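Local coordinates for protein ribonuclease H (Uncultured organism, PDB 3U3G) that probably cleaves the RNA strand of RNA/DNA hybrids, as a type 1 ribonuclease H, at residues I4-D9 / V23-E28; M70-R75 / P112-V117. All blocks are in the same frame, centred on the assembly; numbering follows the deposited sequence.

Both contacts belong to one mixed five-stranded sheet, the core of the RNase H fold, and their centres lie about 10 Å apart. Contact 1 comes first along the chain and is complete before contact 2 begins: it pairs strand 3-12 with 17-26 in an antiparallel hairpin. Contact 2 pairs strand 71-76 with 115-118, parallel, at one edge of the sheet. Strands 3-12 and 71-76 are neighbours, so the two pairings are joined through backbone bonds of Ile6 with Glu73 and Arg75. The hairpin half and the parallel half, with strand order 3-2-1-4-5, thus form one continuous platform against which the helices pack.

Contact 1 of 2, residues I4-D9 / V23-E28; sequences IIIYTD and VVITDE
Ile5 and Tyr7 pair with Thr26 and Val24 in an antiparallel beta ladder, the hairpin of strands 3-12 and 17-26 that opens the RNase H fold. Each of these two hydrogen-bonded pairs makes two N-H...O=C bonds, the shortest from Tyr7 N to Val24 O at 2.7 Å. On the face bearing Tyr7, Val24 O lies at the edge of the phenol ring, in its plane, 3.7 Å from Tyr7 CD1, and Tyr7 CE1 lies 4.2 Å from Thr26 CG2. Thr26 OG1 sits between its own N and carbonyl carbon (chi1 80°), where it donates to Asp27 O at 2.9 Å and accepts from a water at 2.8 Å; that water, in the ring plane, also bonds Tyr7 OH, which has a weak hydrogen bond with Arg75 too. A valine here would probably break the water-mediated link to Tyr7 and leave Asp27 O without its hydroxyl donor. On the other face Ile6 CG2 lies alongside Val23 CG1 at 3.9 Å, while Ile4 CG2 presses on Ile25 CG2 at a tight 3.4 Å. Ile6 and Thr8 rest on helix 45-60, Val24 on helix 125-139, and strand 71-76 flanks strand 3-12 on the side away from the hairpin partner.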
ATOM      1  N   ILE A   4      -4.375   1.439 -13.783  1.00 12.91           N
ATOM      2  CA  ILE A   4      -3.919   0.508 -12.769  1.00 11.77           C
ATOM      3  C   ILE A   4      -4.450   0.968 -11.418  1.00 12.80           C
ATOM      4  O   ILE A   4      -4.236   2.115 -11.019  1.00 14.82           O
ATOM      5  CB  ILE A   4      -2.381   0.424 -12.748  1.00 11.88           C
ATOM      6  CG1 ILE A   4      -1.870  -0.212 -14.046  1.00 12.21           C
ATOM      7  CG2 ILE A   4      -1.906  -0.390 -11.545  1.00 16.94           C
ATOM      8  CD1 ILE A   4      -0.330  -0.190 -14.188  1.00 17.19           C
ATOM      9  N   ILE A   5      -5.258   0.120 -10.793  1.00  9.22           N
ATOM     10  CA  ILE A   5      -5.855   0.425  -9.497  1.00 10.26           C
ATOM     11  C   ILE A   5      -5.212  -0.453  -8.436  1.00  9.97           C
ATOM     12  O   ILE A   5      -5.182  -1.685  -8.564  1.00  9.77           O
ATOM     13  CB  ILE A   5      -7.389   0.181  -9.505  1.00 10.55           C
ATOM     14  CG1 ILE A   5      -8.058   1.054 -10.572  1.00 14.47           C
ATOM     15  CG2 ILE A   5      -7.983   0.489  -8.123  1.00 10.94           C
ATOM     16  CD1 ILE A   5      -9.479   0.649 -10.874  1.00 20.46           C
ATOM     17  N   ILE A   6      -4.671   0.180  -7.403  1.00  9.06           N
ATOM     18  CA  ILE A   6      -3.936  -0.506  -6.351  1.00  8.84           C
ATOM     19  C   ILE A   6      -4.707  -0.364  -5.044  1.00 10.77           C
ATOM     20  O   ILE A   6      -5.242   0.712  -4.763  1.00 12.19           O
ATOM     21  CB  ILE A   6      -2.538   0.121  -6.170  1.00 10.35           C
ATOM     22  CG1 ILE A   6      -1.716   0.022  -7.459  1.00 11.20           C
ATOM     23  CG2 ILE A   6      -1.795  -0.556  -5.024  1.00 12.42           C
ATOM     24  CD1 ILE A   6      -0.416   0.809  -7.429  1.00 14.98           C
ATOM     25  N   TYR A   7      -4.876  -1.462  -4.312  1.00  9.45           N
ATOM     26  CA  TYR A   7      -5.360  -1.418  -2.929  1.00  8.20           C
ATOM     27  C   TYR A   7      -4.224  -1.867  -2.030  1.00  7.93           C
ATOM     28  O   TYR A   7      -3.573  -2.884  -2.308  1.00  8.77           O
ATOM     29  CB  TYR A   7      -6.523  -2.396  -2.717  1.00  9.35           C
ATOM     30  CG  TYR A   7      -7.690  -2.195  -3.653  1.00 10.27           C
ATOM     31  CD1 TYR A   7      -7.588  -2.533  -5.002  1.00 10.47           C
ATOM     32  CD2 TYR A   7      -8.837  -1.537  -3.222  1.00  9.71           C
ATOM     33  CE1 TYR A   7      -8.666  -2.361  -5.871  1.00 12.69           C
ATOM     34  CE2 TYR A   7      -9.911  -1.346  -4.087  1.00 12.46           C
ATOM     35  CZ  TYR A   7      -9.797  -1.708  -5.411  1.00 11.70           C
ATOM     36  OH  TYR A   7     -10.839  -1.459  -6.302  1.00 13.81           O
ATOM     37  N   THR A   8      -3.997  -1.155  -0.939  1.00  8.66           N
ATOM     38  CA  THR A   8      -2.991  -1.608   0.013  1.00  8.73           C
ATOM     39  C   THR A   8      -3.546  -1.686   1.414  1.00  9.03           C
ATOM     40  O   THR A   8      -4.476  -0.955   1.762  1.00 10.92           O
ATOM     41  CB  THR A   8      -1.724  -0.723   0.030  1.00  9.08           C
ATOM     42  OG1 THR A   8      -2.041   0.568   0.571  1.00 10.08           O
ATOM     43  CG2 THR A   8      -1.144  -0.555  -1.379  1.00  8.43           C
ATOM     44  N   ASP A   9      -2.959  -2.559   2.216  1.00  8.83           N
ATOM     45  CA  ASP A   9      -3.224  -2.595   3.647  1.00 10.66           C
ATOM     46  C   ASP A   9      -1.995  -3.175   4.345  1.00 10.06           C
ATOM     47  O   ASP A   9      -1.209  -3.930   3.752  1.00  8.85           O
ATOM     48  CB  ASP A   9      -4.465  -3.459   3.942  1.00 10.60           C
ATOM     49  CG  ASP A   9      -5.077  -3.186   5.316  1.00 17.74           C
ATOM     50  OD1 ASP A   9      -4.738  -2.173   5.962  1.00 14.41           O
ATOM     51  OD2 ASP A   9      -5.926  -3.996   5.749  1.00 31.30           O
ATOM     52  N   VAL A  23      -1.249  -6.174  -0.998  1.00  7.48           N
ATOM     53  CA  VAL A  23      -1.427  -5.310  -2.153  1.00  6.39           C
ATOM     54  C   VAL A  23      -2.279  -6.062  -3.171  1.00  7.16           C
ATOM     55  O   VAL A  23      -1.994  -7.225  -3.500  1.00  7.32           O
ATOM     56  CB  VAL A  23      -0.071  -4.969  -2.812  1.00  6.23           C
ATOM     57  CG1 VAL A  23      -0.278  -4.056  -4.014  1.00  8.77           C
ATOM     58  CG2 VAL A  23       0.920  -4.352  -1.786  1.00  7.39           C
ATOM     59  N   VAL A  24      -3.329  -5.413  -3.664  1.00  7.38           N
ATOM     60  CA  VAL A  24      -4.114  -5.938  -4.774  1.00  8.12           C
ATOM     61  C   VAL A  24      -4.018  -4.933  -5.909  1.00  6.63           C
ATOM     62  O   VAL A  24      -4.185  -3.717  -5.701  1.00  8.07           O
ATOM     63  CB  VAL A  24      -5.609  -6.096  -4.389  1.00  9.86           C
ATOM     64  CG1 VAL A  24      -6.416  -6.611  -5.573  1.00 11.00           C
ATOM     65  CG2 VAL A  24      -5.761  -6.999  -3.167  1.00 11.02           C
ATOM     66  N   ILE A  25      -3.733  -5.414  -7.107  1.00  6.59           N
ATOM     67  CA  ILE A  25      -3.664  -4.552  -8.277  1.00  7.00           C
ATOM     68  C   ILE A  25      -4.622  -5.049  -9.331  1.00  7.42           C
ATOM     69  O   ILE A  25      -4.642  -6.252  -9.642  1.00  8.69           O
ATOM     70  CB  ILE A  25      -2.244  -4.501  -8.877  1.00  7.39           C
ATOM     71  CG1 ILE A  25      -1.217  -4.266  -7.759  1.00  9.06           C
ATOM     72  CG2 ILE A  25      -2.165  -3.435  -9.978  1.00  8.93           C
ATOM     73  CD1 ILE A  25       0.207  -4.035  -8.257  1.00 10.40           C
ATOM     74  N   THR A  26      -5.497  -4.159  -9.793  1.00  8.46           N
ATOM     75  CA  THR A  26      -6.464  -4.499 -10.843  1.00  8.68           C
ATOM     76  C   THR A  26      -6.330  -3.568 -12.032  1.00  7.55           C
ATOM     77  O   THR A  26      -5.774  -2.469 -11.931  1.00  7.64           O
ATOM     78  CB  THR A  26      -7.939  -4.484 -10.344  1.00  8.84           C
ATOM     79  OG1 THR A  26      -8.431  -3.135 -10.309  1.00 11.85           O
ATOM     80  CG2 THR A  26      -8.067  -5.130  -8.961  1.00  9.34           C
ATOM     81  N   ASP A  27      -6.988  -3.928 -13.128  1.00  7.04           N
ATOM     82  CA  ASP A  27      -7.191  -2.977 -14.204  1.00  8.93           C
ATOM     83  C   ASP A  27      -8.508  -2.229 -14.012  1.00  8.45           C
ATOM     84  O   ASP A  27      -9.179  -2.353 -12.972  1.00  8.53           O
ATOM     85  CB  ASP A  27      -7.100  -3.661 -15.578  1.00  8.80           C
ATOM     86  CG  ASP A  27      -8.248  -4.633 -15.849  1.00  9.26           C
ATOM     87  OD1 ASP A  27      -9.260  -4.652 -15.126  1.00  8.23           O
ATOM     88  OD2 ASP A  27      -8.145  -5.342 -16.865  1.00 12.35           O
ATOM     89  N   GLU A  28      -8.846  -1.415 -15.005  1.00  9.52           N
ATOM     90  CA  GLU A  28     -10.012  -0.541 -14.934  1.00  9.81           C
ATOM     91  C   GLU A  28     -11.320  -1.319 -14.975  1.00 10.13           C
ATOM     92  O   GLU A  28     -12.376  -0.765 -14.659  1.00 14.13           O
ATOM     93  CB  GLU A  28      -9.963   0.475 -16.078  1.00 11.07           C
ATOM     94  CG  GLU A  28     -10.280  -0.098 -17.454  1.00 11.90           C
ATOM     95  CD  GLU A  28      -9.081  -0.760 -18.157  1.00 15.48           C
ATOM     96  OE1 GLU A  28      -7.991  -0.858 -17.558  1.00 14.64           O
ATOM     97  OE2 GLU A  28      -9.256  -1.300 -19.280  1.00 16.83           O
TER
HETATM   98  O   HOH W   1     -10.723  -2.441  -8.894  1.00 15.00           O

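Contact 2 of 2, residues M70-R75 / P112-V117; sequences MEVEVR and PNLVFV
Val74, Val117 and Leu114 bury the most surface where strand 71-76 runs beside 115-118. Val74 is gripped through its backbone at both ends: its N donates to Val115 O at 2.8 Å, and its O accepts from Val117 N at the same length, both nearly along the C=O axis. With CG1 of Val74 anti to the backbone N (chi1 171°), CG2 turns beside that N and comes toward Leu114, while Val74 CB lies 4.0 Å from Phe116 CD1, the two side chains pointing the same way. In the conformer given, Leu114 CD1 lies between Val72 CG1 and Val74 CG2; a second deposited conformer leaves the closeness of these approaches uncertain. The pairing is parallel, Val74 matched with Phe116, and places strand 115-118 at the edge of the RNase H sheet, joined to 71-76 by a chain excursion that includes helices 79-85 and 94-110. On the face opposite Val74, Val117 CG2 lies against the carboxylate of Glu73, 3.5 Å from Glu73 CD. Glu73 OE2 lies in the guanidinium plane of Arg75, whose NE forms a salt bridge to it at 2.7 Å, approaching its anti side somewhat out of the carboxylate plane. Phe116 reaches helix 79-85, touching Val82 and Met85, and Leu114 packs on Lys107 of helix 94-110.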
ATOM      1  N   MET A  70       0.733   5.667 -17.872  1.00 24.12           N
ATOM      2  CA  MET A  70      -0.411   4.928 -17.343  1.00 20.63           C
ATOM      3  C   MET A  70      -0.982   5.634 -16.115  1.00 18.05           C
ATOM      4  O   MET A  70      -0.248   5.969 -15.190  1.00 19.85           O
ATOM      5  CB  MET A  70       0.014   3.505 -16.975  1.00 18.96           C
ATOM      6  CG  MET A  70      -1.088   2.658 -16.351  1.00 18.94           C
ATOM      7  SD  MET A  70      -2.443   2.292 -17.490  1.00 18.22           S
ATOM      8  CE  MET A  70      -1.607   1.452 -18.824  1.00 20.22           C
ATOM      9  N   GLU A  71      -2.301   5.788 -16.082  1.00 16.74           N
ATOM     10  CA  GLU A  71      -3.002   6.308 -14.910  1.00 17.62           C
ATOM     11  C   GLU A  71      -2.971   5.277 -13.779  1.00 16.54           C
ATOM     12  O   GLU A  71      -3.269   4.107 -14.007  1.00 13.72           O
ATOM     13  CB  GLU A  71      -4.450   6.623 -15.288  1.00 17.70           C
ATOM     14  CG  GLU A  71      -5.335   7.119 -14.156  1.00 30.72           C
ATOM     15  CD  GLU A  71      -6.728   7.521 -14.637  1.00 43.35           C
ATOM     16  OE1 GLU A  71      -6.962   7.527 -15.867  1.00 40.63           O
ATOM     17  OE2 GLU A  71      -7.586   7.832 -13.785  1.00 49.12           O
ATOM     18  N   VAL A  72      -2.535   5.701 -12.595  1.00 12.01           N
ATOM     19  CA  VAL A  72      -2.429   4.825 -11.426  1.00 11.77           C
ATOM     20  C   VAL A  72      -3.153   5.460 -10.234  1.00  9.67           C
ATOM     21  O   VAL A  72      -2.935   6.632  -9.909  1.00 12.12           O
ATOM     22  CB  VAL A  72      -0.948   4.579 -11.046  1.00 11.68           C
ATOM     23  CG1 VAL A  72      -0.861   3.617  -9.883  1.00 14.79           C
ATOM     24  CG2 VAL A  72      -0.174   4.038 -12.239  1.00 13.60           C
ATOM     25  N   GLU A  73      -3.923   4.654  -9.523  1.00 10.31           N
ATOM     26  CA  GLU A  73      -4.665   5.119  -8.361  1.00 11.91           C
ATOM     27  C   GLU A  73      -4.424   4.130  -7.226  1.00 13.74           C
ATOM     28  O   GLU A  73      -4.497   2.913  -7.441  1.00 13.51           O
ATOM     29  CB  GLU A  73      -6.153   5.178  -8.721  1.00 14.54           C
ATOM     30  CG  GLU A  73      -7.109   5.509  -7.595  1.00 15.21           C
ATOM     31  CD  GLU A  73      -8.507   5.752  -8.116  1.00 20.11           C
ATOM     32  OE1 GLU A  73      -8.676   6.643  -8.971  1.00 24.55           O
ATOM     33  OE2 GLU A  73      -9.450   5.154  -7.579  1.00 16.13           O
ATOM     34  N   VAL A  74      -4.167   4.651  -6.027  1.00 10.34           N
ATOM     35  CA  VAL A  74      -4.009   3.826  -4.827  1.00  9.13           C
ATOM     36  C   VAL A  74      -5.169   4.087  -3.880  1.00 10.38           C
ATOM     37  O   VAL A  74      -5.460   5.247  -3.561  1.00 11.66           O
ATOM     38  CB  VAL A  74      -2.692   4.152  -4.092  1.00 10.83           C
ATOM     39  CG1 VAL A  74      -2.662   3.436  -2.737  1.00 12.63           C
ATOM     40  CG2 VAL A  74      -1.501   3.753  -4.928  1.00 14.25           C
ATOM     41  N   ARG A  75      -5.907   3.028  -3.571  1.00  8.26           N
ATOM     42  CA  ARG A  75      -7.055   3.067  -2.672  1.00  9.32           C
ATOM     43  C   ARG A  75      -6.698   2.497  -1.310  1.00  9.44           C
ATOM     44  O   ARG A  75      -6.094   1.428  -1.209  1.00 11.27           O
ATOM     45  CB  ARG A  75      -8.218   2.280  -3.276  1.00  8.35           C
ATOM     46  CG  ARG A  75      -8.690   2.900  -4.581  1.00  9.33           C
ATOM     47  CD  ARG A  75      -9.762   2.087  -5.286  1.00 12.68           C
ATOM     48  NE  ARG A  75     -10.177   2.768  -6.516  1.00 11.64           N
ATOM     49  CZ  ARG A  75     -11.126   2.325  -7.334  1.00 15.71           C
ATOM     50  NH1 ARG A  75     -11.763   1.197  -7.059  1.00 20.12           N
ATOM     51  NH2 ARG A  75     -11.367   2.973  -8.471  1.00 14.04           N
ATOM     52  N   PRO A 112       4.676   9.933 -11.024  1.00 12.03           N
ATOM     53  CA  PRO A 112       4.388  11.247 -10.451  1.00 13.87           C
ATOM     54  C   PRO A 112       2.918  11.662 -10.575  1.00 12.98           C
ATOM     55  O   PRO A 112       2.462  12.543  -9.835  1.00 16.82           O
ATOM     56  CB  PRO A 112       5.278  12.194 -11.276  1.00 15.94           C
ATOM     57  CG  PRO A 112       5.625  11.419 -12.505  1.00 15.60           C
ATOM     58  CD  PRO A 112       5.737  10.000 -12.040  1.00 15.08           C
ATOM     59  N   ASN A 113       2.149  10.941 -11.379  1.00 15.23           N
ATOM     60  CA  ASN A 113       0.722  11.234 -11.464  1.00 17.21           C
ATOM     61  C   ASN A 113      -0.161  10.278 -10.680  1.00 15.51           C
ATOM     62  O   ASN A 113      -1.382  10.341 -10.777  1.00 15.75           O
ATOM     63  CB  ASN A 113       0.277  11.300 -12.919  1.00 18.55           C
ATOM     64  CG  ASN A 113       1.022  12.357 -13.700  1.00 24.61           C
ATOM     65  OD1 ASN A 113       1.192  13.488 -13.229  1.00 23.31           O
ATOM     66  ND2 ASN A 113       1.613  11.949 -14.817  1.00 23.78           N
ATOM     67  N   LEU A 114       0.453   9.427  -9.865  1.00 14.11           N
ATOM     68  CA  LEU A 114      -0.274   8.604  -8.900  0.50 11.72           C
ATOM     69  C   LEU A 114      -1.253   9.452  -8.108  1.00 13.29           C
ATOM     70  O   LEU A 114      -0.869  10.503  -7.583  1.00 15.40           O
ATOM     71  CB  LEU A 114       0.714   7.956  -7.928  0.50 12.70           C
ATOM     72  CG  LEU A 114       0.119   7.064  -6.838  0.50  9.34           C
ATOM     73  CD1 LEU A 114      -0.550   5.860  -7.486  0.50 12.11           C
ATOM     74  CD2 LEU A 114       1.194   6.634  -5.862  0.50 12.89           C
ATOM     75  N   VAL A 115      -2.473   8.955  -7.929  1.00 11.46           N
ATOM     76  CA  VAL A 115      -3.433   9.581  -7.023  1.00 12.35           C
ATOM     77  C   VAL A 115      -3.857   8.636  -5.920  1.00 11.65           C
ATOM     78  O   VAL A 115      -3.766   7.419  -6.070  1.00  9.97           O
ATOM     79  CB  VAL A 115      -4.667  10.132  -7.732  1.00 15.92           C
ATOM     80  CG1 VAL A 115      -4.272  11.219  -8.710  1.00 22.39           C
ATOM     81  CG2 VAL A 115      -5.419   9.034  -8.426  1.00 16.44           C
ATOM     82  N   PHE A 116      -4.184   9.203  -4.769  1.00  9.58           N
ATOM     83  CA  PHE A 116      -4.656   8.450  -3.613  1.00 10.11           C
ATOM     84  C   PHE A 116      -6.152   8.672  -3.404  1.00  9.09           C
ATOM     85  O   PHE A 116      -6.660   9.794  -3.577  1.00 10.77           O
ATOM     86  CB  PHE A 116      -3.908   8.896  -2.353  1.00 11.15           C
ATOM     87  CG  PHE A 116      -2.445   8.549  -2.361  1.00 10.13           C
ATOM     88  CD1 PHE A 116      -2.005   7.378  -1.761  1.00 12.49           C
ATOM     89  CD2 PHE A 116      -1.505   9.443  -2.843  1.00 12.60           C
ATOM     90  CE1 PHE A 116      -0.661   7.043  -1.775  1.00 15.43           C
ATOM     91  CE2 PHE A 116      -0.154   9.096  -2.881  1.00 13.30           C
ATOM     92  CZ  PHE A 116       0.252   7.893  -2.346  1.00 11.68           C
ATOM     93  N   VAL A 117      -6.853   7.614  -3.012  1.00 10.10           N
ATOM     94  CA  VAL A 117      -8.291   7.665  -2.801  1.00 10.68           C
ATOM     95  C   VAL A 117      -8.654   6.942  -1.514  1.00 12.68           C
ATOM     96  O   VAL A 117      -8.239   5.802  -1.300  1.00 11.92           O
ATOM     97  CB  VAL A 117      -9.047   6.992  -3.964  1.00 11.51           C
ATOM     98  CG1 VAL A 117     -10.534   6.893  -3.664  1.00 13.36           C
ATOM     99  CG2 VAL A 117      -8.827   7.766  -5.256  1.00 14.98           C
TER
HETATM  100  O   HOH W   2      -3.315   8.713 -12.001  1.00 21.38           O